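Long-range contact in importin subunit beta-1 (Saccharomyces cerevisiae, PDB 5OWU), which carries proteins into the nucleus together with importin alpha, which recognises the classical nuclear localization signal of the cargo: residues E752-L765 against T798-M812. Residues are numbered along the deposited sequence; the frame is centred on the assembly and turned at random.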
loop_
_atom_site.group_PDB
_atom_site.type_symbol
_atom_site.label_atom_id
_atom_site.label_comp_id
_atom_site.label_asym_id
_atom_site.label_seq_id
_atom_site.Cartn_x
_atom_site.Cartn_y
_atom_site.Cartn_z
ATOM N N GLU A 752 -5.551 6.184 14.919
ATOM C CA GLU A 752 -5.877 4.951 15.629
ATOM C C GLU A 752 -5.159 4.893 16.976
ATOM O O GLU A 752 -5.738 4.457 17.983
ATOM C CB GLU A 752 -5.517 3.738 14.768
ATOM C CG GLU A 752 -6.443 3.540 13.577
ATOM C CD GLU A 752 -6.003 2.427 12.649
ATOM O OE1 GLU A 752 -4.810 2.054 12.670
ATOM O OE2 GLU A 752 -6.860 1.933 11.888
ATOM N N ALA A 753 -3.894 5.334 17.013
ATOM C CA ALA A 753 -3.158 5.365 18.276
ATOM C C ALA A 753 -3.759 6.373 19.246
ATOM O O ALA A 753 -3.794 6.132 20.460
ATOM C CB ALA A 753 -1.687 5.693 18.031
ATOM N N VAL A 754 -4.221 7.519 18.739
ATOM C CA VAL A 754 -4.883 8.478 19.616
ATOM C C VAL A 754 -6.128 7.842 20.221
ATOM O O VAL A 754 -6.401 7.988 21.421
ATOM C CB VAL A 754 -5.201 9.779 18.853
ATOM C CG1 VAL A 754 -6.099 10.709 19.681
ATOM C CG2 VAL A 754 -3.900 10.502 18.493
ATOM N N LEU A 755 -6.882 7.090 19.412
ATOM C CA LEU A 755 -8.045 6.384 19.944
ATOM C C LEU A 755 -7.646 5.428 21.065
ATOM O O LEU A 755 -8.311 5.378 22.109
ATOM C CB LEU A 755 -8.763 5.632 18.823
ATOM C CG LEU A 755 -10.005 4.824 19.220
ATOM C CD1 LEU A 755 -11.018 5.673 19.975
ATOM C CD2 LEU A 755 -10.634 4.216 17.963
ATOM N N ASP A 756 -6.563 4.662 20.870
ATOM C CA ASP A 756 -6.053 3.814 21.951
ATOM C C ASP A 756 -5.798 4.639 23.211
ATOM O O ASP A 756 -6.201 4.261 24.323
ATOM C CB ASP A 756 -4.748 3.123 21.532
ATOM C CG ASP A 756 -4.955 2.003 20.530
ATOM O OD1 ASP A 756 -6.084 1.494 20.418
ATOM O OD2 ASP A 756 -3.964 1.620 19.874
ATOM N N ALA A 757 -5.093 5.760 23.052
ATOM C CA ALA A 757 -4.740 6.589 24.200
ATOM C C ALA A 757 -5.982 7.018 24.965
ATOM O O ALA A 757 -6.040 6.897 26.197
ATOM C CB ALA A 757 -3.941 7.806 23.739
ATOM N N TYR A 758 -6.996 7.520 24.248
ATOM C CA TYR A 758 -8.192 8.025 24.916
ATOM C C TYR A 758 -8.970 6.899 25.584
ATOM O O TYR A 758 -9.550 7.095 26.660
ATOM C CB TYR A 758 -9.089 8.772 23.921
ATOM C CG TYR A 758 -8.554 10.115 23.449
ATOM C CD1 TYR A 758 -7.626 10.830 24.201
ATOM C CD2 TYR A 758 -8.981 10.668 22.246
ATOM C CE1 TYR A 758 -7.142 12.047 23.770
ATOM C CE2 TYR A 758 -8.500 11.887 21.806
ATOM C CZ TYR A 758 -7.580 12.570 22.572
ATOM O OH TYR A 758 -7.095 13.783 22.143
ATOM N N VAL A 759 -9.019 5.721 24.956
ATOM C CA VAL A 759 -9.700 4.589 25.581
ATOM C C VAL A 759 -9.032 4.248 26.907
ATOM O O VAL A 759 -9.694 4.093 27.943
ATOM C CB VAL A 759 -9.708 3.379 24.630
ATOM C CG1 VAL A 759 -10.137 2.095 25.349
ATOM C CG2 VAL A 759 -10.629 3.644 23.472
ATOM N N GLY A 760 -7.705 4.129 26.891
ATOM C CA GLY A 760 -6.996 3.786 28.109
ATOM C C GLY A 760 -7.144 4.848 29.184
ATOM O O GLY A 760 -7.270 4.533 30.368
ATOM N N ILE A 761 -7.135 6.121 28.783
ATOM C CA ILE A 761 -7.227 7.214 29.750
ATOM C C ILE A 761 -8.611 7.243 30.383
ATOM O O ILE A 761 -8.754 7.365 31.603
ATOM C CB ILE A 761 -6.883 8.550 29.067
ATOM C CG1 ILE A 761 -5.373 8.644 28.872
ATOM C CG2 ILE A 761 -7.383 9.739 29.872
ATOM C CD1 ILE A 761 -4.931 9.774 27.950
ATOM N N VAL A 762 -9.651 7.120 29.563
ATOM C CA VAL A 762 -11.005 7.142 30.098
ATOM C C VAL A 762 -11.241 5.936 31.002
ATOM O O VAL A 762 -11.907 6.046 32.037
ATOM C CB VAL A 762 -12.018 7.219 28.942
ATOM C CG1 VAL A 762 -13.444 7.019 29.439
ATOM C CG2 VAL A 762 -11.878 8.564 28.265
ATOM N N ALA A 763 -10.684 4.774 30.646
ATOM C CA ALA A 763 -10.781 3.615 31.532
ATOM C C ALA A 763 -10.055 3.870 32.848
ATOM O O ALA A 763 -10.592 3.606 33.928
ATOM C CB ALA A 763 -10.213 2.372 30.848
ATOM N N GLY A 764 -8.828 4.383 32.780
ATOM C CA GLY A 764 -8.048 4.584 33.990
ATOM C C GLY A 764 -8.642 5.621 34.920
ATOM O O GLY A 764 -8.579 5.469 36.142
ATOM N N LEU A 765 -9.238 6.673 34.364
ATOM C CA LEU A 765 -9.808 7.753 35.153
ATOM C C LEU A 765 -11.316 7.624 35.309
ATOM O O LEU A 765 -11.996 8.630 35.539
ATOM C CB LEU A 765 -9.453 9.096 34.523
ATOM C CG LEU A 765 -7.959 9.322 34.296
ATOM C CD1 LEU A 765 -7.731 10.696 33.678
ATOM C CD2 LEU A 765 -7.178 9.170 35.598
ATOM N N THR A 798 -12.427 0.083 15.401
ATOM C CA THR A 798 -12.339 1.530 15.579
ATOM C C THR A 798 -13.689 2.109 15.985
ATOM O O THR A 798 -13.784 2.880 16.948
ATOM C CB THR A 798 -11.835 2.184 14.292
ATOM O OG1 THR A 798 -10.555 1.632 13.946
ATOM C CG2 THR A 798 -11.710 3.706 14.453
ATOM N N SER A 799 -14.750 1.741 15.266
ATOM C CA SER A 799 -16.071 2.259 15.605
ATOM C C SER A 799 -16.533 1.750 16.963
ATOM O O SER A 799 -17.178 2.487 17.719
ATOM C CB SER A 799 -17.083 1.888 14.519
ATOM O OG SER A 799 -17.143 2.910 13.542
ATOM N N ARG A 800 -16.223 0.493 17.290
ATOM C CA ARG A 800 -16.591 -0.021 18.605
ATOM C C ARG A 800 -15.926 0.789 19.707
ATOM O O ARG A 800 -16.573 1.165 20.694
ATOM C CB ARG A 800 -16.213 -1.498 18.737
ATOM C CG ARG A 800 -16.622 -2.091 20.083
ATOM C CD ARG A 800 -16.540 -3.609 20.111
ATOM N NE ARG A 800 -15.185 -4.108 19.875
ATOM C CZ ARG A 800 -14.799 -4.823 18.819
ATOM N NH1 ARG A 800 -15.657 -5.154 17.864
ATOM N NH2 ARG A 800 -13.535 -5.218 18.720
ATOM N N ALA A 801 -14.637 1.088 19.548
ATOM C CA ALA A 801 -13.951 1.864 20.576
ATOM C C ALA A 801 -14.493 3.291 20.655
ATOM O O ALA A 801 -14.698 3.820 21.752
ATOM C CB ALA A 801 -12.449 1.864 20.313
ATOM N N ALA A 802 -14.743 3.929 19.509
ATOM C CA ALA A 802 -15.179 5.327 19.520
ATOM C C ALA A 802 -16.579 5.480 20.113
ATOM O O ALA A 802 -16.822 6.346 20.971
ATOM C CB ALA A 802 -15.135 5.893 18.102
ATOM N N VAL A 803 -17.526 4.662 19.653
ATOM C CA VAL A 803 -18.869 4.744 20.214
ATOM C C VAL A 803 -18.836 4.329 21.687
ATOM O O VAL A 803 -19.573 4.882 22.527
ATOM C CB VAL A 803 -19.835 3.900 19.351
ATOM C CG1 VAL A 803 -19.695 2.418 19.637
ATOM C CG2 VAL A 803 -21.264 4.354 19.540
ATOM N N GLY A 804 -17.941 3.400 22.035
ATOM C CA GLY A 804 -17.718 3.089 23.440
ATOM C C GLY A 804 -17.287 4.301 24.248
ATOM O O GLY A 804 -17.760 4.514 25.366
ATOM N N LEU A 805 -16.376 5.108 23.697
ATOM C CA LEU A 805 -15.991 6.350 24.359
ATOM C C LEU A 805 -17.195 7.249 24.577
ATOM O O LEU A 805 -17.340 7.862 25.645
ATOM C CB LEU A 805 -14.940 7.096 23.534
ATOM C CG LEU A 805 -13.486 6.652 23.652
ATOM C CD1 LEU A 805 -12.660 7.355 22.588
ATOM C CD2 LEU A 805 -12.942 6.951 25.046
ATOM N N ILE A 806 -18.063 7.365 23.566
ATOM C CA ILE A 806 -19.252 8.204 23.729
ATOM C C ILE A 806 -20.033 7.755 24.960
ATOM O O ILE A 806 -20.401 8.564 25.833
ATOM C CB ILE A 806 -20.117 8.168 22.456
ATOM C CG1 ILE A 806 -19.324 8.707 21.260
ATOM C CG2 ILE A 806 -21.389 8.992 22.652
ATOM C CD1 ILE A 806 -20.065 8.621 19.919
ATOM N N GLY A 807 -20.242 6.442 25.077
ATOM C CA GLY A 807 -21.032 5.925 26.186
ATOM C C GLY A 807 -20.354 6.083 27.539
ATOM O O GLY A 807 -20.962 6.578 28.494
ATOM N N ASP A 808 -19.095 5.648 27.645
ATOM C CA ASP A 808 -18.399 5.667 28.932
ATOM C C ASP A 808 -18.217 7.092 29.441
ATOM O O ASP A 808 -18.458 7.382 30.622
ATOM C CB ASP A 808 -17.040 4.978 28.809
ATOM C CG ASP A 808 -17.149 3.526 28.366
ATOM O OD1 ASP A 808 -18.258 2.954 28.429
ATOM O OD2 ASP A 808 -16.111 2.953 27.964
ATOM N N ILE A 809 -17.781 7.999 28.567
ATOM C CA ILE A 809 -17.653 9.388 28.991
ATOM C C ILE A 809 -19.001 9.907 29.463
ATOM O O ILE A 809 -19.096 10.550 30.518
ATOM C CB ILE A 809 -17.061 10.250 27.861
ATOM C CG1 ILE A 809 -15.611 9.828 27.601
ATOM C CG2 ILE A 809 -17.128 11.735 28.228
ATOM C CD1 ILE A 809 -14.967 10.478 26.391
ATOM N N ALA A 810 -20.075 9.604 28.717
ATOM C CA ALA A 810 -21.402 9.999 29.181
ATOM C C ALA A 810 -21.673 9.475 30.589
ATOM O O ALA A 810 -22.179 10.206 31.446
ATOM C CB ALA A 810 -22.476 9.492 28.223
ATOM N N ALA A 811 -21.342 8.209 30.847
ATOM C CA ALA A 811 -21.633 7.617 32.148
ATOM C C ALA A 811 -20.818 8.266 33.258
ATOM O O ALA A 811 -21.232 8.253 34.420
ATOM C CB ALA A 811 -21.350 6.117 32.114
ATOM N N MET A 812 -19.646 8.810 32.930
ATOM C CA MET A 812 -18.803 9.400 33.962
ATOM C C MET A 812 -19.350 10.724 34.480
ATOM O O MET A 812 -19.002 11.137 35.590
ATOM C CB MET A 812 -17.394 9.611 33.428
ATOM C CG MET A 812 -16.599 8.335 33.281
ATOM S SD MET A 812 -14.995 8.642 32.561
ATOM C CE MET A 812 -14.309 9.798 33.742
HETATM O O HOH W 1 -9.185 2.743 11.532
#
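Leu755 drops as a knob into the hole between Thr798, Ala801, Ala802 and Leu805. Its CG stands anti to the backbone N (chi1 179°), and the second torsion then places the methyls: CD2 sits 3.7 Å from Thr798 CG2, while CD1 meets Leu805 CD1 at 3.5 Å, the leucines sliding past each other in opposite directions. Leu805 returns the knob, entering among Leu755, Tyr758, Val759 and Val762. Its CD1 goes to Leu755 and to Tyr758 CB, its CD2 to Val762 CG2 at 3.8 Å. Tyr758 contributes its CB and its backbone O; the ring leads away, and the hydroxyl bonds to Gln732. With Leu755 cut back to an alanine, a gap would probably open over Ala801, and Leu805 CD1 would lose its closest neighbour across the contact. These are helices 741-764 of HEAT 17 and 796-812 of HEAT 18, second helices of successive repeats, stacked side by side to build the solenoid; the axes of 752-764 and 798-812 run the same general way at 35° and come within 10.2 Å. Phe782 and Ile779 of helix 776-788 flank the same core. Val762 is the third knob, seated among Leu805, Asp808, Ile809 and Met812. Its CG1 lies 3.8 Å from Met812 SD, and the Ile809 side chain crosses that of Val762 at about a right angle. Met812 bends at chi3 (58°), which carries CE to the carbonyl O of Leu765. No direct hydrogen bond links the helices, but one water donates to Glu752 OE2 over a short 2.5 Å and accepts from Thr798 OG1 (3.0 Å), while Glu752 OE1 pairs with Lys749.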